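Local atomic coordinates of endoglucanase FnCel5A (Fervidobacterium nodosum, PDB entry 3NCO), a protein that probably hydrolyses internal beta-1,4-glucosidic bonds in cellulose, as an endoglucanase of glycoside hydrolase family 5. Residues G259-Y264 against K277-I282; F208-Q213 against V273-T278; V200-Y205 against F286-A291; V226-E229 against W233-E236. All blocks are in the same frame, centred on the assembly; numbering follows the deposited sequence.

Contact 1. Residues G259-Y264 against K277-I282; sequences GEFGAY and KTVRRI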
loop_
_atom_site.group_PDB
_atom_site.type_symbol
_atom_site.label_atom_id
_atom_site.label_comp_id
_atom_site.label_asym_id
_atom_site.label_seq_id
_atom_site.Cartn_x
_atom_site.Cartn_y
_atom_site.Cartn_z
ATOM N N GLY A 259 -0.417 3.696 3.577
ATOM C CA GLY A 259 0.145 2.592 2.798
ATOM C C GLY A 259 1.154 2.974 1.769
ATOM O O GLY A 259 1.945 2.138 1.339
ATOM N N GLU A 260 1.099 4.238 1.322
ATOM C CA GLU A 260 2.170 4.715 0.469
ATOM C C GLU A 260 2.428 6.137 0.825
ATOM O O GLU A 260 1.518 6.914 1.096
ATOM C CB GLU A 260 1.806 4.684 -1.010
ATOM C CG GLU A 260 1.472 3.339 -1.532
ATOM C CD GLU A 260 1.103 3.365 -3.002
ATOM O OE1 GLU A 260 1.286 4.411 -3.690
ATOM O OE2 GLU A 260 0.477 2.342 -3.516
ATOM N N PHE A 261 3.698 6.498 0.782
ATOM C CA PHE A 261 4.123 7.896 0.813
ATOM C C PHE A 261 5.520 8.042 0.232
ATOM O O PHE A 261 6.378 7.197 0.478
ATOM C CB PHE A 261 4.023 8.539 2.233
ATOM C CG PHE A 261 5.135 8.157 3.198
ATOM C CD1 PHE A 261 5.130 6.927 3.821
ATOM C CD2 PHE A 261 6.119 9.095 3.537
ATOM C CE1 PHE A 261 6.152 6.573 4.761
ATOM C CE2 PHE A 261 7.101 8.789 4.423
ATOM C CZ PHE A 261 7.148 7.548 5.052
ATOM N N GLY A 262 5.756 9.071 -0.587
ATOM C CA GLY A 262 7.127 9.225 -1.125
ATOM C C GLY A 262 7.227 10.378 -2.104
ATOM O O GLY A 262 6.213 10.817 -2.631
ATOM N N ALA A 263 8.458 10.843 -2.348
ATOM C CA ALA A 263 8.697 11.921 -3.309
ATOM C C ALA A 263 9.613 11.396 -4.419
ATOM O O ALA A 263 10.667 10.810 -4.142
ATOM C CB ALA A 263 9.325 13.133 -2.625
ATOM N N TYR A 264 9.209 11.650 -5.666
ATOM C CA TYR A 264 9.949 11.190 -6.834
ATOM C C TYR A 264 11.355 11.787 -6.869
ATOM O O TYR A 264 11.556 12.939 -6.466
ATOM C CB TYR A 264 9.168 11.642 -8.065
ATOM C CG TYR A 264 9.667 11.125 -9.402
ATOM C CD1 TYR A 264 9.978 9.777 -9.569
ATOM C CD2 TYR A 264 9.735 11.973 -10.511
ATOM C CE1 TYR A 264 10.431 9.281 -10.821
ATOM C CE2 TYR A 264 10.171 11.490 -11.736
ATOM C CZ TYR A 264 10.523 10.147 -11.865
ATOM O OH TYR A 264 10.926 9.677 -13.095
ATOM N N LYS A 277 10.659 12.898 6.130
ATOM C CA LYS A 277 10.800 12.856 7.570
ATOM C C LYS A 277 9.576 13.436 8.242
ATOM O O LYS A 277 9.104 12.893 9.242
ATOM C CB LYS A 277 12.023 13.709 7.959
ATOM C CG LYS A 277 12.290 13.829 9.430
ATOM C CD LYS A 277 13.351 14.915 9.583
ATOM C CE LYS A 277 14.363 14.605 10.683
ATOM N NZ LYS A 277 13.813 13.955 11.928
ATOM N N THR A 278 9.053 14.547 7.696
ATOM C CA THR A 278 7.904 15.234 8.275
ATOM C C THR A 278 6.649 14.355 8.176
ATOM O O THR A 278 5.913 14.194 9.129
ATOM C CB THR A 278 7.669 16.573 7.550
ATOM O OG1 THR A 278 8.780 17.441 7.803
ATOM C CG2 THR A 278 6.401 17.264 8.005
ATOM N N VAL A 279 6.443 13.757 7.021
ATOM C CA VAL A 279 5.309 12.826 6.862
ATOM C C VAL A 279 5.431 11.662 7.841
ATOM O O VAL A 279 4.462 11.328 8.537
ATOM C CB VAL A 279 5.193 12.325 5.401
ATOM C CG1 VAL A 279 4.172 11.247 5.355
ATOM C CG2 VAL A 279 4.773 13.488 4.481
ATOM N N ARG A 280 6.610 11.047 7.920
ATOM C CA ARG A 280 6.811 9.956 8.882
ATOM C C ARG A 280 6.492 10.387 10.345
ATOM O O ARG A 280 5.782 9.698 11.067
ATOM C CB ARG A 280 8.226 9.382 8.811
ATOM C CG ARG A 280 8.408 8.325 9.913
ATOM C CD ARG A 280 9.845 7.883 10.082
ATOM N NE ARG A 280 10.743 8.990 10.387
ATOM C CZ ARG A 280 10.914 9.478 11.590
ATOM N NH1 ARG A 280 11.769 10.466 11.811
ATOM N NH2 ARG A 280 10.247 8.943 12.593
ATOM N N ARG A 281 7.040 11.528 10.782
ATOM C CA ARG A 281 6.807 11.989 12.160
ATOM C C ARG A 281 5.340 12.259 12.430
ATOM O O ARG A 281 4.861 11.986 13.536
ATOM C CB ARG A 281 7.560 13.293 12.409
ATOM C CG ARG A 281 9.071 13.132 12.406
ATOM C CD ARG A 281 9.808 14.459 12.844
ATOM N NE ARG A 281 9.133 15.700 12.382
ATOM C CZ ARG A 281 9.648 16.640 11.555
ATOM N NH1 ARG A 281 10.870 16.526 11.044
ATOM N NH2 ARG A 281 8.920 17.717 11.227
ATOM N N ILE A 282 4.635 12.840 11.458
ATOM C CA ILE A 282 3.228 13.192 11.673
ATOM C C ILE A 282 2.343 11.933 11.640
ATOM O O ILE A 282 1.383 11.817 12.420
ATOM C CB ILE A 282 2.746 14.268 10.676
ATOM C CG1 ILE A 282 3.495 15.590 10.961
ATOM C CG2 ILE A 282 1.199 14.446 10.723
ATOM C CD1 ILE A 282 3.200 16.730 9.960
#
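The ring of F261 is met obliquely by a methyl of V279, CD2 of F261 lying 3.4 Å from CG1 of V279, a close touch between carbons. The same methyl is 3.9 Å from F261 CG, spanning the near corner of the ring. Farther along, F261 CZ comes within 4.3 Å of CB of R280. Elsewhere round the ring, Y292 meets it edge to face, while W275 and T276 touch it from the preceding turn of the helix.

F261 and V279 run past each other in opposite directions, each side chain reaching toward the other's backbone. F261 holds CG between its backbone N and carbonyl carbon (chi1 77°), which swings the ring toward V279. V279 turns CG1 opposite its own N (chi1 172°), which presents that methyl to the ring. A short, branched valine suits a place where its CA lies 7.9 Å from that of F261, and a broad phenyl fills the space between strand and helix. R280 lends only the start of its chain; its guanidinium leads away to a salt bridge with E284. With a serine in place of F261, V279 CG1 would probably lose its apolar neighbour and a gap would open between strand and helix.

The contact lies within the beta-alpha-beta unit of strand 256-261, helix 269-285 and strand 289-292. Strand residues alternate here: E260 salt-bridges R59 and hydrogen-bonds Y205, whereas F261 faces the helix. V279 also packs on Y204 of the adjoining strand 198-204 and on F242 of helix 232-252.

Contact 2. Residues F208-Q213 against V273-T278; sequences FNFTHQ and VKWTKT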
loop_
_atom_site.group_PDB
_atom_site.type_symbol
_atom_site.label_atom_id
_atom_site.label_comp_id
_atom_site.label_asym_id
_atom_site.label_seq_id
_atom_site.Cartn_x
_atom_site.Cartn_y
_atom_site.Cartn_z
ATOM N N PHE A 208 1.127 17.444 -4.400
ATOM C CA PHE A 208 1.341 16.550 -5.537
ATOM C C PHE A 208 2.311 17.161 -6.540
ATOM O O PHE A 208 3.099 16.421 -7.157
ATOM C CB PHE A 208 0.008 16.231 -6.214
ATOM C CG PHE A 208 0.024 15.001 -7.038
ATOM C CD1 PHE A 208 -0.199 13.765 -6.436
ATOM C CD2 PHE A 208 0.199 15.058 -8.432
ATOM C CE1 PHE A 208 -0.209 12.590 -7.184
ATOM C CE2 PHE A 208 0.167 13.848 -9.205
ATOM C CZ PHE A 208 -0.039 12.636 -8.559
ATOM N N ASN A 209 2.302 18.504 -6.651
ATOM C CA ASN A 209 3.246 19.140 -7.575
ATOM C C ASN A 209 4.677 19.106 -7.041
ATOM O O ASN A 209 5.637 19.364 -7.793
ATOM C CB ASN A 209 2.787 20.553 -8.019
ATOM C CG ASN A 209 2.882 21.603 -6.902
ATOM O OD1 ASN A 209 3.139 21.282 -5.728
ATOM N ND2 ASN A 209 2.604 22.856 -7.256
ATOM N N PHE A 210 4.821 18.760 -5.749
ATOM C CA PHE A 210 6.147 18.492 -5.203
ATOM C C PHE A 210 6.540 17.024 -5.364
ATOM O O PHE A 210 7.618 16.713 -5.891
ATOM C CB PHE A 210 6.293 18.913 -3.735
ATOM C CG PHE A 210 7.590 18.427 -3.125
ATOM C CD1 PHE A 210 8.811 19.003 -3.506
ATOM C CD2 PHE A 210 7.617 17.340 -2.269
ATOM C CE1 PHE A 210 10.010 18.517 -3.013
ATOM C CE2 PHE A 210 8.814 16.827 -1.768
ATOM C CZ PHE A 210 10.013 17.417 -2.131
ATOM N N THR A 211 5.679 16.098 -4.918
ATOM C CA THR A 211 6.102 14.699 -4.884
ATOM C C THR A 211 6.135 14.096 -6.292
ATOM O O THR A 211 6.810 13.075 -6.517
ATOM C CB THR A 211 5.146 13.834 -4.044
ATOM O OG1 THR A 211 3.843 13.829 -4.669
ATOM C CG2 THR A 211 5.101 14.335 -2.542
ATOM N N HIS A 212 5.403 14.706 -7.239
ATOM C CA HIS A 212 5.362 14.127 -8.594
ATOM C C HIS A 212 5.937 15.056 -9.643
ATOM O O HIS A 212 5.707 14.834 -10.838
ATOM C CB HIS A 212 3.940 13.681 -8.990
ATOM C CG HIS A 212 3.469 12.500 -8.230
ATOM N ND1 HIS A 212 3.155 11.288 -8.824
ATOM C CD2 HIS A 212 3.322 12.323 -6.895
ATOM C CE1 HIS A 212 2.825 10.418 -7.879
ATOM N NE2 HIS A 212 2.915 11.020 -6.703
ATOM N N GLN A 213 6.727 16.060 -9.232
ATOM C CA GLN A 213 7.361 16.935 -10.233
ATOM C C GLN A 213 8.248 16.095 -11.145
ATOM O O GLN A 213 8.963 15.164 -10.703
ATOM C CB GLN A 213 8.162 18.041 -9.568
ATOM C CG GLN A 213 9.342 17.530 -8.772
ATOM C CD GLN A 213 9.960 18.650 -7.961
ATOM O OE1 GLN A 213 10.623 19.529 -8.516
ATOM N NE2 GLN A 213 9.688 18.670 -6.646
ATOM N N VAL A 273 14.169 14.635 1.573
ATOM C CA VAL A 273 14.571 14.172 2.889
ATOM C C VAL A 273 13.704 14.835 3.975
ATOM O O VAL A 273 13.195 14.127 4.884
ATOM C CB VAL A 273 16.081 14.477 3.106
ATOM C CG1 VAL A 273 16.429 14.445 4.600
ATOM C CG2 VAL A 273 16.923 13.489 2.330
ATOM N N LYS A 274 13.532 16.163 3.856
ATOM C CA LYS A 274 12.679 16.918 4.801
ATOM C C LYS A 274 11.194 16.505 4.731
ATOM O O LYS A 274 10.538 16.339 5.774
ATOM C CB LYS A 274 12.801 18.405 4.558
ATOM C CG LYS A 274 14.121 18.983 5.034
ATOM C CD LYS A 274 14.124 20.523 4.868
ATOM C CE LYS A 274 15.522 21.121 5.022
ATOM N NZ LYS A 274 16.215 20.588 6.228
ATOM N N TRP A 275 10.658 16.394 3.512
ATOM C CA TRP A 275 9.241 16.008 3.329
ATOM C C TRP A 275 9.007 14.613 3.898
ATOM O O TRP A 275 8.051 14.395 4.646
ATOM C CB TRP A 275 8.857 16.086 1.833
ATOM C CG TRP A 275 7.400 15.797 1.552
ATOM C CD1 TRP A 275 6.369 16.723 1.473
ATOM C CD2 TRP A 275 6.812 14.511 1.279
ATOM N NE1 TRP A 275 5.183 16.073 1.188
ATOM C CE2 TRP A 275 5.430 14.726 1.070
ATOM C CE3 TRP A 275 7.323 13.198 1.209
ATOM C CZ2 TRP A 275 4.542 13.673 0.816
ATOM C CZ3 TRP A 275 6.436 12.142 0.938
ATOM C CH2 TRP A 275 5.066 12.406 0.759
ATOM N N THR A 276 9.913 13.681 3.574
ATOM C CA THR A 276 9.704 12.292 3.998
ATOM C C THR A 276 9.714 12.172 5.511
ATOM O O THR A 276 8.877 11.476 6.110
ATOM C CB THR A 276 10.748 11.367 3.330
ATOM O OG1 THR A 276 10.661 11.547 1.909
ATOM C CG2 THR A 276 10.492 9.881 3.671
ATOM N N LYS A 277 10.659 12.898 6.130
ATOM C CA LYS A 277 10.800 12.856 7.570
ATOM C C LYS A 277 9.576 13.436 8.242
ATOM O O LYS A 277 9.104 12.893 9.242
ATOM C CB LYS A 277 12.023 13.709 7.959
ATOM C CG LYS A 277 12.290 13.829 9.430
ATOM C CD LYS A 277 13.351 14.915 9.583
ATOM C CE LYS A 277 14.363 14.605 10.683
ATOM N NZ LYS A 277 13.813 13.955 11.928
ATOM N N THR A 278 9.053 14.547 7.696
ATOM C CA THR A 278 7.904 15.234 8.275
ATOM C C THR A 278 6.649 14.355 8.176
ATOM O O THR A 278 5.913 14.194 9.129
ATOM C CB THR A 278 7.669 16.573 7.550
ATOM O OG1 THR A 278 8.780 17.441 7.803
ATOM C CG2 THR A 278 6.401 17.264 8.005
#
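T211 and W275 meet through a CH-pi contact. The methyl CG2 of T211 stands 3.8 Å from the centroid of the W275 six-membered ring, 23° off the normal and thus over the face. The nearest single atom is W275 CZ2, 3.5 Å from T211 CG2.

The aromatic component comes from F210, whose ring lies obliquely to the five-membered part of the indole, with planes at 46° and centroids 5.3 Å apart. Its apolar share is carried by CE2 of F210, 3.7 Å from CB of W275. The W275 side chain sets CG opposite the backbone N (chi1 -176°), reaching away from its helix so that one broad face receives both F210 and T211.

Polar groups are settled separately. T211 OG1 bonds to Y205 O, leaving its methyl for the indole, and W275 NE1 bonds to E206 O. Q213 NE2 donates a hydrogen bond to F210 O at 2.9 Å, in the carbonyl plane on a lone pair, tying the end of the short helix. A leucine replacing W275 would probably leave T211 CG2 without a ring face and E206 O without its indole donor.

W275 thus joins helix 269-285 to helix 208-211, while also touching I238 of helix 232-252 and F261 of strand 256-261; W228 meets it edge to face.

Contact 3. Residues V200-Y205 against F286-A291; sequences VSFHYY and FGFSLA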
loop_
_atom_site.group_PDB
_atom_site.type_symbol
_atom_site.label_atom_id
_atom_site.label_comp_id
_atom_site.label_asym_id
_atom_site.label_seq_id
_atom_site.Cartn_x
_atom_site.Cartn_y
_atom_site.Cartn_z
ATOM N N VAL A 200 -8.004 0.657 7.832
ATOM C CA VAL A 200 -8.289 1.514 6.663
ATOM C C VAL A 200 -6.960 2.108 6.241
ATOM O O VAL A 200 -6.104 2.419 7.090
ATOM C CB VAL A 200 -9.318 2.643 7.077
ATOM C CG1 VAL A 200 -9.365 3.759 6.058
ATOM C CG2 VAL A 200 -10.714 2.020 7.301
ATOM N N SER A 201 -6.765 2.247 4.929
ATOM C CA SER A 201 -5.513 2.830 4.445
ATOM C C SER A 201 -5.702 4.008 3.493
ATOM O O SER A 201 -6.547 3.947 2.618
ATOM C CB SER A 201 -4.714 1.730 3.750
ATOM O OG SER A 201 -3.519 2.255 3.236
ATOM N N PHE A 202 -4.861 5.043 3.651
ATOM C CA PHE A 202 -4.828 6.150 2.647
ATOM C C PHE A 202 -3.406 6.293 2.166
ATOM O O PHE A 202 -2.519 5.676 2.759
ATOM C CB PHE A 202 -5.371 7.495 3.181
ATOM C CG PHE A 202 -4.436 8.222 4.152
ATOM C CD1 PHE A 202 -3.846 9.431 3.797
ATOM C CD2 PHE A 202 -4.205 7.705 5.449
ATOM C CE1 PHE A 202 -2.999 10.125 4.734
ATOM C CE2 PHE A 202 -3.365 8.370 6.355
ATOM C CZ PHE A 202 -2.777 9.561 5.993
ATOM N N HIS A 203 -3.231 6.969 1.047
ATOM C CA HIS A 203 -1.915 7.241 0.510
ATOM C C HIS A 203 -1.675 8.727 0.520
ATOM O O HIS A 203 -2.624 9.502 0.364
ATOM C CB HIS A 203 -1.842 6.753 -0.911
ATOM C CG HIS A 203 -2.007 5.273 -1.017
ATOM N ND1 HIS A 203 -2.079 4.630 -2.222
ATOM C CD2 HIS A 203 -2.092 4.328 -0.058
ATOM C CE1 HIS A 203 -2.196 3.326 -2.008
ATOM N NE2 HIS A 203 -2.209 3.120 -0.696
ATOM N N TYR A 204 -0.425 9.129 0.723
ATOM C CA TYR A 204 -0.124 10.535 0.891
ATOM C C TYR A 204 0.998 10.990 -0.021
ATOM O O TYR A 204 2.139 10.541 0.114
ATOM C CB TYR A 204 0.223 10.915 2.340
ATOM C CG TYR A 204 0.093 12.418 2.561
ATOM C CD1 TYR A 204 -1.159 13.031 2.599
ATOM C CD2 TYR A 204 1.238 13.216 2.738
ATOM C CE1 TYR A 204 -1.245 14.426 2.783
ATOM C CE2 TYR A 204 1.168 14.575 2.925
ATOM C CZ TYR A 204 -0.073 15.171 2.952
ATOM O OH TYR A 204 -0.174 16.507 3.168
ATOM N N TYR A 205 0.645 11.916 -0.917
ATOM C CA TYR A 205 1.595 12.506 -1.860
ATOM C C TYR A 205 1.425 14.030 -2.025
ATOM O O TYR A 205 1.858 14.604 -3.032
ATOM C CB TYR A 205 1.367 11.860 -3.218
ATOM C CG TYR A 205 1.799 10.410 -3.257
ATOM C CD1 TYR A 205 3.142 10.075 -3.305
ATOM C CD2 TYR A 205 0.837 9.350 -3.309
ATOM C CE1 TYR A 205 3.558 8.768 -3.395
ATOM C CE2 TYR A 205 1.259 8.024 -3.410
ATOM C CZ TYR A 205 2.613 7.729 -3.453
ATOM O OH TYR A 205 3.054 6.438 -3.579
ATOM N N PHE A 286 0.021 10.639 14.974
ATOM C CA PHE A 286 -1.368 10.217 14.975
ATOM C C PHE A 286 -1.580 8.717 15.125
ATOM O O PHE A 286 -2.721 8.242 15.017
ATOM C CB PHE A 286 -2.108 10.783 13.736
ATOM C CG PHE A 286 -2.282 12.274 13.804
ATOM C CD1 PHE A 286 -3.184 12.827 14.715
ATOM C CD2 PHE A 286 -1.488 13.137 13.065
ATOM C CE1 PHE A 286 -3.332 14.193 14.823
ATOM C CE2 PHE A 286 -1.647 14.527 13.178
ATOM C CZ PHE A 286 -2.532 15.040 14.081
ATOM N N GLY A 287 -0.514 7.937 15.365
ATOM C CA GLY A 287 -0.717 6.509 15.601
ATOM C C GLY A 287 -0.994 5.715 14.331
ATOM O O GLY A 287 -1.550 4.600 14.365
ATOM N N PHE A 288 -0.589 6.279 13.192
ATOM C CA PHE A 288 -0.728 5.579 11.908
ATOM C C PHE A 288 0.491 4.687 11.662
ATOM O O PHE A 288 1.625 5.112 11.833
ATOM C CB PHE A 288 -0.801 6.556 10.728
ATOM C CG PHE A 288 -1.938 7.548 10.799
ATOM C CD1 PHE A 288 -3.016 7.365 11.656
ATOM C CD2 PHE A 288 -1.938 8.674 9.941
ATOM C CE1 PHE A 288 -4.032 8.307 11.692
ATOM C CE2 PHE A 288 -2.983 9.624 9.937
ATOM C CZ PHE A 288 -4.049 9.414 10.824
ATOM N N SER A 289 0.262 3.446 11.265
ATOM C CA SER A 289 1.366 2.678 10.712
ATOM C C SER A 289 1.673 3.222 9.321
ATOM O O SER A 289 0.960 4.072 8.816
ATOM C CB SER A 289 1.017 1.235 10.653
ATOM O OG SER A 289 -0.057 1.090 9.754
ATOM N N LEU A 290 2.782 2.787 8.720
ATOM C CA LEU A 290 3.153 3.450 7.433
ATOM C C LEU A 290 4.088 2.571 6.617
ATOM O O LEU A 290 4.874 1.797 7.197
ATOM C CB LEU A 290 3.787 4.820 7.717
ATOM C CG LEU A 290 5.005 4.721 8.635
ATOM C CD1 LEU A 290 6.292 4.698 7.815
ATOM C CD2 LEU A 290 5.056 5.848 9.658
ATOM N N ALA A 291 3.996 2.727 5.286
ATOM C CA ALA A 291 4.854 2.021 4.293
ATOM C C ALA A 291 5.352 3.092 3.276
ATOM O O ALA A 291 4.549 3.796 2.625
ATOM C CB ALA A 291 4.037 0.920 3.556
#
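In the closed eight-stranded barrel of this TIM-barrel enzyme, F202 of strand 198-204 meets F288, which leads into strand 289-292. The two strands are not neighbours: strand 256-261 runs between them, and the phenylalanines bridge it. F288 rests on I256 of that middle strand.

The touch is ring to ring. F202 CE2 lies 3.8 Å from F288 CE2, and CZ of F202 is 3.9 Å from the same F288 CE2. The planes stand at 83° with centroids 5.8 Å apart, and F288 CD2 falls in the plane of the F202 ring. With CG between its backbone N and carbonyl carbon (chi1 74°), F202 swings its CE2-CZ side round to F288. CB of F286 sits 3.7 Å above one face of the F288 ring. G287 between them has positive phi and is the C-prime residue of a Schellman motif ending the preceding helix; that turn delivers F288 to the barrel wall.

Helix 232-252 lines the same region, F242 meeting F202 edge to face. With only ring carbons touching, the contact demands no polar partner and suits the buried layer between barrel and helices, where phenylalanine provides bulk without an unsatisfied donor or acceptor.

Contact 4. Residues V226-E229 against W233-E236; sequences VKWE and WEVE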
loop_
_atom_site.group_PDB
_atom_site.type_symbol
_atom_site.label_atom_id
_atom_site.label_comp_id
_atom_site.label_asym_id
_atom_site.label_seq_id
_atom_site.Cartn_x
_atom_site.Cartn_y
_atom_site.Cartn_z
ATOM N N VAL A 226 10.524 22.370 -7.872
ATOM C CA VAL A 226 9.581 22.739 -6.814
ATOM C C VAL A 226 10.192 22.294 -5.469
ATOM O O VAL A 226 10.530 21.133 -5.302
ATOM C CB VAL A 226 8.182 22.083 -7.060
ATOM C CG1 VAL A 226 7.267 22.322 -5.881
ATOM C CG2 VAL A 226 7.611 22.642 -8.359
ATOM N N LYS A 227 10.350 23.219 -4.515
ATOM C CA LYS A 227 10.970 22.857 -3.258
ATOM C C LYS A 227 9.970 22.470 -2.162
ATOM O O LYS A 227 8.786 22.757 -2.245
ATOM C CB LYS A 227 11.867 24.000 -2.759
ATOM C CG LYS A 227 13.023 24.276 -3.749
ATOM C CD LYS A 227 13.864 25.457 -3.335
ATOM C CE LYS A 227 13.096 26.764 -3.593
ATOM N NZ LYS A 227 13.992 27.834 -4.135
ATOM N N TRP A 228 10.481 21.847 -1.115
ATOM C CA TRP A 228 9.702 21.668 0.089
ATOM C C TRP A 228 10.690 21.883 1.238
ATOM O O TRP A 228 11.641 21.126 1.405
ATOM C CB TRP A 228 9.039 20.275 0.110
ATOM C CG TRP A 228 7.935 20.183 1.199
ATOM C CD1 TRP A 228 6.602 20.413 1.018
ATOM C CD2 TRP A 228 8.113 19.900 2.602
ATOM N NE1 TRP A 228 5.934 20.278 2.223
ATOM C CE2 TRP A 228 6.830 19.949 3.204
ATOM C CE3 TRP A 228 9.218 19.553 3.396
ATOM C CZ2 TRP A 228 6.623 19.690 4.587
ATOM C CZ3 TRP A 228 9.031 19.323 4.786
ATOM C CH2 TRP A 228 7.732 19.393 5.363
ATOM N N GLU A 229 10.459 22.926 2.042
ATOM C CA GLU A 229 11.525 23.450 2.914
ATOM C C GLU A 229 11.364 23.225 4.403
ATOM O O GLU A 229 12.213 23.667 5.226
ATOM C CB GLU A 229 11.724 24.933 2.608
ATOM C CG GLU A 229 12.131 25.109 1.167
ATOM C CD GLU A 229 12.244 26.544 0.832
ATOM O OE1 GLU A 229 13.356 27.073 1.062
ATOM O OE2 GLU A 229 11.231 27.143 0.391
ATOM N N TRP A 233 4.416 26.665 7.787
ATOM C CA TRP A 233 3.169 26.559 7.011
ATOM C C TRP A 233 3.100 25.262 6.228
ATOM O O TRP A 233 2.028 24.670 6.071
ATOM C CB TRP A 233 2.914 27.789 6.100
ATOM C CG TRP A 233 3.586 27.803 4.717
ATOM C CD1 TRP A 233 4.809 28.336 4.410
ATOM C CD2 TRP A 233 3.029 27.335 3.461
ATOM N NE1 TRP A 233 5.063 28.181 3.065
ATOM C CE2 TRP A 233 3.995 27.573 2.461
ATOM C CE3 TRP A 233 1.831 26.693 3.101
ATOM C CZ2 TRP A 233 3.804 27.197 1.119
ATOM C CZ3 TRP A 233 1.632 26.334 1.766
ATOM C CH2 TRP A 233 2.616 26.596 0.787
ATOM N N GLU A 234 4.259 24.790 5.772
ATOM C CA GLU A 234 4.350 23.542 4.998
ATOM C C GLU A 234 4.064 22.318 5.874
ATOM O O GLU A 234 3.304 21.385 5.501
ATOM C CB GLU A 234 5.753 23.465 4.392
ATOM C CG GLU A 234 5.939 24.444 3.266
ATOM C CD GLU A 234 7.345 24.411 2.700
ATOM O OE1 GLU A 234 8.303 24.465 3.515
ATOM O OE2 GLU A 234 7.477 24.309 1.454
ATOM N N VAL A 235 4.654 22.316 7.062
ATOM C CA VAL A 235 4.387 21.257 8.058
ATOM C C VAL A 235 2.905 21.240 8.506
ATOM O O VAL A 235 2.285 20.181 8.616
ATOM C CB VAL A 235 5.324 21.447 9.288
ATOM C CG1 VAL A 235 5.055 20.365 10.376
ATOM C CG2 VAL A 235 6.795 21.466 8.826
ATOM N N GLU A 236 2.347 22.415 8.765
ATOM C CA GLU A 236 0.961 22.534 9.176
ATOM C C GLU A 236 0.004 22.034 8.083
ATOM O O GLU A 236 -1.046 21.463 8.393
ATOM C CB GLU A 236 0.644 23.997 9.587
ATOM C CG GLU A 236 -0.792 24.178 10.072
ATOM C CD GLU A 236 -1.213 23.134 11.118
ATOM O OE1 GLU A 236 -0.406 22.803 12.023
ATOM O OE2 GLU A 236 -2.359 22.642 11.021
HETATM O O HOH W 1 3.170 20.670 2.816
#
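W228 directs CG opposite its backbone N (chi1 -166°), laying the indole alongside E234, whose CG stands beside its own N (chi1 -72°) and whose chain then runs extended back toward the loop. The two side chains pass in opposite directions, with ring and carboxylate planes only 17° apart. CB of E234 lies 3.5 Å above the plane of the W228 ring, toward its rim, and OE2 of E234 is over a face of the indole. CG of E234 lies over a face of the W233 ring, so its aliphatic part runs between two indoles.

The carboxylate grips the loop backbone. E229 N donates to E234 OE1 at 3.0 Å, on the syn side but out of the carboxylate plane and markedly bent; a second, weak bond from the same N reaches E234 OE2 at 3.3 Å. OE1 of E234 also accepts from K231 N, the N-cap amide, as in half of a capping box at the start of helix 232-252, while E229 N is an additional amide from the loop before it. A glutamate is long enough to span this turn.

A water lies in the plane of the indole at its edge, accepting from W228 NE1 at 2.9 Å and donating to E234 O at 2.8 Å. V235 adds a lighter touch, its CG2 4.1 Å from W228 CH2. Beyond the loop, W228 packs on T278 and K274 of helix 269-285. The like charges of E229 OE2 and E234 OE2 stand 4.8 Å apart, and the amides and helix start probably help keep E234 ionised.

How the contacts relate
Contacts 1, 2 and 3 are buried and almost wholly apolar across their segments, whereas contact 4 lies at the surface and uses a carboxylate and a water. Contacts 1 and 2 share helix 269-285, one pressing it on the barrel strand and the other on the short helix 208-211; they join where Y264 N bonds to T211 O. Contact 3, nearest the centre of the chain, bridges over the intervening strand 256-261 by two phenyl rings and touches contact 1 through E260 and Y204. Contact 4 reaches inward by W228, against W275 and T278, but does not touch contact 3. Polar bonding across the segments thus appears only in the surface contact.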